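Local coordinates for protein tropomodulin TMD-1 (Caenorhabditis elegans, PDB 1PGV) that probably caps the pointed ends of actin filaments as part of tropomodulin, of which this is the C-terminal domain, blocking elongation and depolymerization, at residues Lys52-Ile63 with Phe75-Glu86. Sequence-based numbering, arbitrary orientation. Where two conformers were deposited one is given.
Sequences KRVSKERIRSLI and FSLANTAISDSE
In the leucine-rich-repeat-like C-terminal domain of tropomodulin, helix 56-66 of a beta-alpha-beta unit packs against strand 74-76, the loop after it and the start of helix 84-87. Phe75 presents its ring edge to helix 56-66. Leu62 CD2 lies 3.9 Å from Phe75 CE1, and Ile63 CG1 lies 4.0 Å from Phe75 CE2. Phe75 CG is anti to its own backbone N (chi1 -171°), which extends the ring off the strand so that its edge meets Leu62 and Ile63. Leu77 CD1 sits over the centre of one ring face. Nearer the start of the helix, Ile59 CD1 meets Ile82 CG2 at 3.6 Å. Leu90 and Leu93 of helix 90-96 also touch Phe75.

The outer part of the contact is polar. Glu86 bends back at chi2 (81°), and its carboxylate reaches the start of its own helix. Glu86 OE1 accepts from Ser83 N at 2.8 Å and also from Ser83 OG. Ser85 OG donates to Glu86 OE2 at 2.6 Å, from above the carboxylate plane. Lys56 CB rests 3.6 Å from Glu86 CG, so aliphatic parts meet here. Arg60 runs extended past Glu86 CA, and its NE makes a weak hydrogen bond to Ser85 O, 3.4 Å long. An alanine in place of Glu86 would probably leave Ser83 N and the Ser83 and Ser85 hydroxyls without their acceptor and open a gap beside Lys56. At the far end Lys52 CE lies 3.1 Å from Asn79 OD1, while Asn79 ND2 hydrogen-bonds to Asn50 OD1. Apolar packing thus holds the helix to the strand, and polar groups line the outer side, where the serine-held carboxylate probably balances the charges of Lys56 and Arg60 through space, without a salt bridge to either.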
ATOM      1  N   LYS A  52      14.701   4.233 -10.376  1.00 39.00           N
ATOM      2  CA  LYS A  52      15.702   3.455  -9.650  1.00 40.58           C
ATOM      3  C   LYS A  52      16.958   4.267  -9.339  1.00 42.39           C
ATOM      4  O   LYS A  52      17.796   3.850  -8.537  1.00 42.72           O
ATOM      5  CB  LYS A  52      16.079   2.218 -10.465  1.00 40.45           C
ATOM      6  CG  LYS A  52      14.909   1.291 -10.743  1.00 38.84           C
ATOM      7  CD  LYS A  52      15.308   0.136 -11.642  1.00 39.93           C
ATOM      8  CE  LYS A  52      14.166  -0.854 -11.791  1.00 38.77           C
ATOM      9  NZ  LYS A  52      14.511  -2.001 -12.674  1.00 40.14           N
ATOM     10  N   ARG A  53      17.074   5.427  -9.978  1.00 44.05           N
ATOM     11  CA  ARG A  53      18.217   6.318  -9.800  1.00 46.12           C
ATOM     12  C   ARG A  53      18.241   6.958  -8.416  1.00 46.31           C
ATOM     13  O   ARG A  53      19.301   7.115  -7.812  1.00 46.60           O
ATOM     14  CB  ARG A  53      18.170   7.434 -10.845  1.00 48.35           C
ATOM     15  CG  ARG A  53      16.914   8.290 -10.727  1.00 51.54           C
ATOM     16  CD  ARG A  53      17.159   9.738 -11.118  1.00 53.39           C
ATOM     17  NE  ARG A  53      16.035  10.586 -10.722  1.00 55.63           N
ATOM     18  CZ  ARG A  53      15.990  11.904 -10.895  1.00 55.61           C
ATOM     19  NH1 ARG A  53      17.008  12.536 -11.463  1.00 56.31           N
ATOM     20  NH2 ARG A  53      14.926  12.591 -10.495  1.00 56.03           N
ATOM     21  N   VAL A  54      17.066   7.341  -7.929  1.00 45.84           N
ATOM     22  CA  VAL A  54      16.945   7.989  -6.631  1.00 45.58           C
ATOM     23  C   VAL A  54      17.681   7.239  -5.531  1.00 45.67           C
ATOM     24  O   VAL A  54      17.524   6.026  -5.378  1.00 45.26           O
ATOM     25  CB  VAL A  54      15.462   8.137  -6.227  1.00 45.41           C
ATOM     26  CG1 VAL A  54      15.351   8.906  -4.920  1.00 45.05           C
ATOM     27  CG2 VAL A  54      14.694   8.845  -7.332  1.00 45.85           C
ATOM     28  N   SER A  55      18.494   7.966  -4.767  1.00 45.75           N
ATOM     29  CA  SER A  55      19.234   7.352  -3.676  1.00 45.42           C
ATOM     30  C   SER A  55      18.215   6.817  -2.683  1.00 45.38           C
ATOM     31  O   SER A  55      17.135   7.389  -2.521  1.00 45.39           O
ATOM     32  CB  SER A  55      20.145   8.376  -2.994  1.00 45.40           C
ATOM     33  OG  SER A  55      19.390   9.386  -2.352  1.00 46.14           O
ATOM     34  N   LYS A  56      18.557   5.722  -2.019  1.00 44.86           N
ATOM     35  CA  LYS A  56      17.649   5.110  -1.063  1.00 44.44           C
ATOM     36  C   LYS A  56      17.376   5.986   0.150  1.00 43.94           C
ATOM     37  O   LYS A  56      16.347   5.836   0.810  1.00 43.72           O
ATOM     38  CB  LYS A  56      18.196   3.747  -0.634  1.00 44.50           C
ATOM     39  CG  LYS A  56      18.554   2.853  -1.817  1.00 44.89           C
ATOM     40  CD  LYS A  56      17.424   2.804  -2.847  1.00 43.68           C
ATOM     41  CE  LYS A  56      17.888   2.168  -4.151  1.00 44.58           C
ATOM     42  NZ  LYS A  56      16.807   2.104  -5.179  1.00 42.67           N
ATOM     43  N   GLU A  57      18.290   6.904   0.450  1.00 43.20           N
ATOM     44  CA  GLU A  57      18.089   7.789   1.587  1.00 41.76           C
ATOM     45  C   GLU A  57      16.996   8.789   1.226  1.00 39.38           C
ATOM     46  O   GLU A  57      16.228   9.224   2.082  1.00 38.31           O
ATOM     47  CB  GLU A  57      19.381   8.529   1.935  1.00 44.55           C
ATOM     48  CG  GLU A  57      19.321   9.263   3.265  1.00 48.10           C
ATOM     49  CD  GLU A  57      20.642   9.915   3.630  1.00 51.13           C
ATOM     50  OE1 GLU A  57      21.684   9.222   3.574  1.00 52.65           O
ATOM     51  OE2 GLU A  57      20.640  11.117   3.979  1.00 53.14           O
ATOM     52  N   ARG A  58      16.932   9.145  -0.055  1.00 37.98           N
ATOM     53  CA  ARG A  58      15.920  10.080  -0.540  1.00 37.32           C
ATOM     54  C   ARG A  58      14.552   9.400  -0.546  1.00 35.67           C
ATOM     55  O   ARG A  58      13.538  10.008  -0.194  1.00 34.22           O
ATOM     56  CB  ARG A  58      16.267  10.557  -1.953  1.00 38.89           C
ATOM     57  CG  ARG A  58      17.435  11.532  -2.028  1.00 41.81           C
ATOM     58  CD  ARG A  58      17.082  12.890  -1.433  1.00 43.72           C
ATOM     59  NE  ARG A  58      16.910  12.839   0.016  1.00 45.89           N
ATOM     60  CZ  ARG A  58      16.570  13.884   0.764  1.00 46.37           C
ATOM     61  NH1 ARG A  58      16.361  15.066   0.200  1.00 46.11           N
ATOM     62  NH2 ARG A  58      16.446  13.749   2.079  1.00 46.08           N
ATOM     63  N   ILE A  59      14.524   8.136  -0.953  1.00 34.96           N
ATOM     64  CA  ILE A  59      13.276   7.388  -0.976  1.00 34.20           C
ATOM     65  C   ILE A  59      12.789   7.256   0.463  1.00 33.51           C
ATOM     66  O   ILE A  59      11.596   7.392   0.740  1.00 32.02           O
ATOM     67  CB  ILE A  59      13.467   5.994  -1.606  1.00 35.72           C
ATOM     68  CG1 ILE A  59      13.746   6.149  -3.104  1.00 36.87           C
ATOM     69  CG2 ILE A  59      12.229   5.132  -1.369  1.00 36.83           C
ATOM     70  CD1 ILE A  59      13.951   4.849  -3.842  1.00 38.26           C
ATOM     71  N   ARG A  60      13.716   7.001   1.383  1.00 32.39           N
ATOM     72  CA  ARG A  60      13.354   6.881   2.789  1.00 31.74           C
ATOM     73  C   ARG A  60      12.816   8.213   3.303  1.00 29.69           C
ATOM     74  O   ARG A  60      11.852   8.245   4.063  1.00 27.84           O
ATOM     75  CB  ARG A  60      14.564   6.474   3.634  1.00 35.11           C
ATOM     76  CG  ARG A  60      14.947   5.005   3.554  1.00 38.65           C
ATOM     77  CD  ARG A  60      16.133   4.728   4.477  1.00 42.83           C
ATOM     78  NE  ARG A  60      16.417   3.302   4.629  1.00 47.39           N
ATOM     79  CZ  ARG A  60      17.393   2.814   5.391  1.00 49.33           C
ATOM     80  NH1 ARG A  60      18.181   3.638   6.071  1.00 50.51           N
ATOM     81  NH2 ARG A  60      17.580   1.503   5.483  1.00 49.96           N
ATOM     82  N   SER A  61      13.442   9.312   2.889  1.00 28.81           N
ATOM     83  CA  SER A  61      13.001  10.633   3.325  1.00 27.12           C
ATOM     84  C   SER A  61      11.643  10.989   2.719  1.00 26.52           C
ATOM     85  O   SER A  61      10.836  11.679   3.343  1.00 25.41           O
ATOM     86  CB  SER A  61      14.046  11.693   2.957  1.00 28.37           C
ATOM     87  OG  SER A  61      14.339  11.666   1.571  0.50 29.76           O
ATOM     88  N   LEU A  62      11.397  10.509   1.503  1.00 25.83           N
ATOM     89  CA  LEU A  62      10.130  10.761   0.819  1.00 24.72           C
ATOM     90  C   LEU A  62       9.001  10.067   1.582  1.00 24.98           C
ATOM     91  O   LEU A  62       7.970  10.673   1.878  1.00 24.57           O
ATOM     92  CB  LEU A  62      10.188  10.226  -0.612  1.00 25.08           C
ATOM     93  CG  LEU A  62       8.899  10.344  -1.436  1.00 24.66           C
ATOM     94  CD1 LEU A  62       8.546  11.819  -1.644  1.00 24.95           C
ATOM     95  CD2 LEU A  62       9.084   9.644  -2.771  1.00 24.81           C
ATOM     96  N   ILE A  63       9.204   8.789   1.894  1.00 24.04           N
ATOM     97  CA  ILE A  63       8.214   8.016   2.635  1.00 22.71           C
ATOM     98  C   ILE A  63       7.931   8.683   3.973  1.00 22.38           C
ATOM     99  O   ILE A  63       6.780   8.837   4.373  1.00 21.03           O
ATOM    100  CB  ILE A  63       8.707   6.571   2.887  1.00 22.60           C
ATOM    101  CG1 ILE A  63       8.757   5.808   1.563  1.00 22.35           C
ATOM    102  CG2 ILE A  63       7.796   5.875   3.889  1.00 22.35           C
ATOM    103  CD1 ILE A  63       9.462   4.465   1.636  1.00 22.57           C
ATOM    104  N   PHE A  75       0.184   6.988  -3.741  1.00 19.26           N
ATOM    105  CA  PHE A  75       1.629   6.927  -3.585  1.00 19.45           C
ATOM    106  C   PHE A  75       2.097   5.674  -4.307  1.00 18.93           C
ATOM    107  O   PHE A  75       1.755   4.557  -3.919  1.00 18.49           O
ATOM    108  CB  PHE A  75       1.987   6.880  -2.095  1.00 19.50           C
ATOM    109  CG  PHE A  75       3.458   7.038  -1.811  1.00 21.58           C
ATOM    110  CD1 PHE A  75       4.301   7.655  -2.731  1.00 23.50           C
ATOM    111  CD2 PHE A  75       3.994   6.600  -0.603  1.00 22.98           C
ATOM    112  CE1 PHE A  75       5.657   7.837  -2.450  1.00 24.20           C
ATOM    113  CE2 PHE A  75       5.349   6.779  -0.312  1.00 24.71           C
ATOM    114  CZ  PHE A  75       6.178   7.398  -1.239  1.00 25.52           C
ATOM    115  N   SER A  76       2.856   5.860  -5.384  1.00 20.32           N
ATOM    116  CA  SER A  76       3.326   4.727  -6.168  1.00 20.58           C
ATOM    117  C   SER A  76       4.847   4.699  -6.270  1.00 21.32           C
ATOM    118  O   SER A  76       5.476   5.693  -6.639  1.00 19.73           O
ATOM    119  CB  SER A  76       2.715   4.775  -7.570  1.00 21.68           C
ATOM    120  OG  SER A  76       2.929   3.558  -8.264  0.50 23.68           O
ATOM    121  N   LEU A  77       5.423   3.548  -5.931  1.00 21.52           N
ATOM    122  CA  LEU A  77       6.869   3.353  -5.975  1.00 23.70           C
ATOM    123  C   LEU A  77       7.162   2.038  -6.681  1.00 23.11           C
ATOM    124  O   LEU A  77       8.067   1.299  -6.284  1.00 24.55           O
ATOM    125  CB  LEU A  77       7.459   3.281  -4.563  1.00 24.79           C
ATOM    126  CG  LEU A  77       7.017   4.264  -3.483  1.00 26.70           C
ATOM    127  CD1 LEU A  77       5.629   3.883  -2.981  1.00 26.19           C
ATOM    128  CD2 LEU A  77       8.019   4.223  -2.329  1.00 26.90           C
ATOM    129  N   ALA A  78       6.389   1.739  -7.717  1.00 23.05           N
ATOM    130  CA  ALA A  78       6.572   0.506  -8.465  1.00 23.48           C
ATOM    131  C   ALA A  78       7.894   0.515  -9.220  1.00 23.92           C
ATOM    132  O   ALA A  78       8.321   1.543  -9.739  1.00 23.42           O
ATOM    133  CB  ALA A  78       5.420   0.306  -9.446  1.00 22.85           C
ATOM    134  N   ASN A  79       8.539  -0.644  -9.268  1.00 24.11           N
ATOM    135  CA  ASN A  79       9.798  -0.786  -9.979  1.00 26.01           C
ATOM    136  C   ASN A  79      10.812   0.312  -9.658  1.00 26.07           C
ATOM    137  O   ASN A  79      11.286   1.015 -10.552  1.00 27.83           O
ATOM    138  CB  ASN A  79       9.525  -0.826 -11.483  1.00 26.50           C
ATOM    139  CG  ASN A  79      10.740  -1.225 -12.288  1.00 28.45           C
ATOM    140  OD1 ASN A  79      11.418  -2.204 -11.967  1.00 28.11           O
ATOM    141  ND2 ASN A  79      11.016  -0.478 -13.353  1.00 28.14           N
ATOM    142  N   THR A  80      11.132   0.464  -8.376  1.00 24.90           N
ATOM    143  CA  THR A  80      12.112   1.451  -7.937  1.00 24.56           C
ATOM    144  C   THR A  80      13.271   0.720  -7.263  1.00 23.85           C
ATOM    145  O   THR A  80      14.116   1.337  -6.619  1.00 25.15           O
ATOM    146  CB  THR A  80      11.512   2.448  -6.929  1.00 25.09           C
ATOM    147  OG1 THR A  80      10.872   1.730  -5.869  1.00 23.67           O
ATOM    148  CG2 THR A  80      10.496   3.356  -7.617  1.00 24.34           C
ATOM    149  N   ALA A  81      13.285  -0.600  -7.414  1.00 24.50           N
ATOM    150  CA  ALA A  81      14.326  -1.448  -6.844  1.00 24.09           C
ATOM    151  C   ALA A  81      14.500  -1.260  -5.340  1.00 25.30           C
ATOM    152  O   ALA A  81      15.616  -1.325  -4.830  1.00 25.59           O
ATOM    153  CB  ALA A  81      15.656  -1.191  -7.560  1.00 24.49           C
ATOM    154  N   ILE A  82      13.402  -1.026  -4.624  1.00 24.92           N
ATOM    155  CA  ILE A  82      13.492  -0.851  -3.179  1.00 23.40           C
ATOM    156  C   ILE A  82      13.375  -2.198  -2.475  1.00 22.75           C
ATOM    157  O   ILE A  82      12.785  -3.137  -3.006  1.00 21.83           O
ATOM    158  CB  ILE A  82      12.394   0.091  -2.645  1.00 23.97           C
ATOM    159  CG1 ILE A  82      11.015  -0.397  -3.098  1.00 22.42           C
ATOM    160  CG2 ILE A  82      12.658   1.513  -3.123  1.00 24.90           C
ATOM    161  CD1 ILE A  82       9.865   0.378  -2.482  1.00 24.02           C
ATOM    162  N   SER A  83      13.961  -2.287  -1.287  1.00 22.87           N
ATOM    163  CA  SER A  83      13.926  -3.515  -0.496  1.00 24.12           C
ATOM    164  C   SER A  83      13.304  -3.207   0.859  1.00 23.04           C
ATOM    165  O   SER A  83      12.908  -2.076   1.121  1.00 23.32           O
ATOM    166  CB  SER A  83      15.343  -4.068  -0.306  1.00 26.16           C
ATOM    167  OG  SER A  83      16.090  -3.237   0.563  1.00 31.48           O
ATOM    168  N   ASP A  84      13.222  -4.211   1.727  1.00 22.18           N
ATOM    169  CA  ASP A  84      12.628  -4.013   3.041  1.00 23.92           C
ATOM    170  C   ASP A  84      13.182  -2.825   3.819  1.00 25.49           C
ATOM    171  O   ASP A  84      12.434  -2.126   4.500  1.00 25.48           O
ATOM    172  CB  ASP A  84      12.779  -5.277   3.888  1.00 22.43           C
ATOM    173  CG  ASP A  84      11.796  -6.360   3.501  1.00 22.68           C
ATOM    174  OD1 ASP A  84      11.157  -6.238   2.431  1.00 23.18           O
ATOM    175  OD2 ASP A  84      11.665  -7.336   4.270  1.00 20.61           O
ATOM    176  N   SER A  85      14.487  -2.593   3.724  1.00 27.87           N
ATOM    177  CA  SER A  85      15.095  -1.488   4.453  1.00 30.90           C
ATOM    178  C   SER A  85      14.494  -0.130   4.084  1.00 31.48           C
ATOM    179  O   SER A  85      14.267   0.706   4.958  1.00 31.52           O
ATOM    180  CB  SER A  85      16.614  -1.486   4.241  1.00 32.55           C
ATOM    181  OG  SER A  85      16.948  -1.606   2.872  1.00 38.54           O
ATOM    182  N   GLU A  86      14.218   0.085   2.802  1.00 30.33           N
ATOM    183  CA  GLU A  86      13.637   1.354   2.368  1.00 31.92           C
ATOM    184  C   GLU A  86      12.121   1.408   2.540  1.00 30.90           C
ATOM    185  O   GLU A  86      11.560   2.473   2.795  1.00 32.19           O
ATOM    186  CB  GLU A  86      13.964   1.638   0.895  1.00 32.70           C
ATOM    187  CG  GLU A  86      15.437   1.836   0.580  1.00 34.81           C
ATOM    188  CD  GLU A  86      16.182   0.527   0.430  1.00 36.51           C
ATOM    189  OE1 GLU A  86      15.755  -0.309  -0.395  1.00 36.29           O
ATOM    190  OE2 GLU A  86      17.198   0.338   1.132  1.00 35.12           O
TER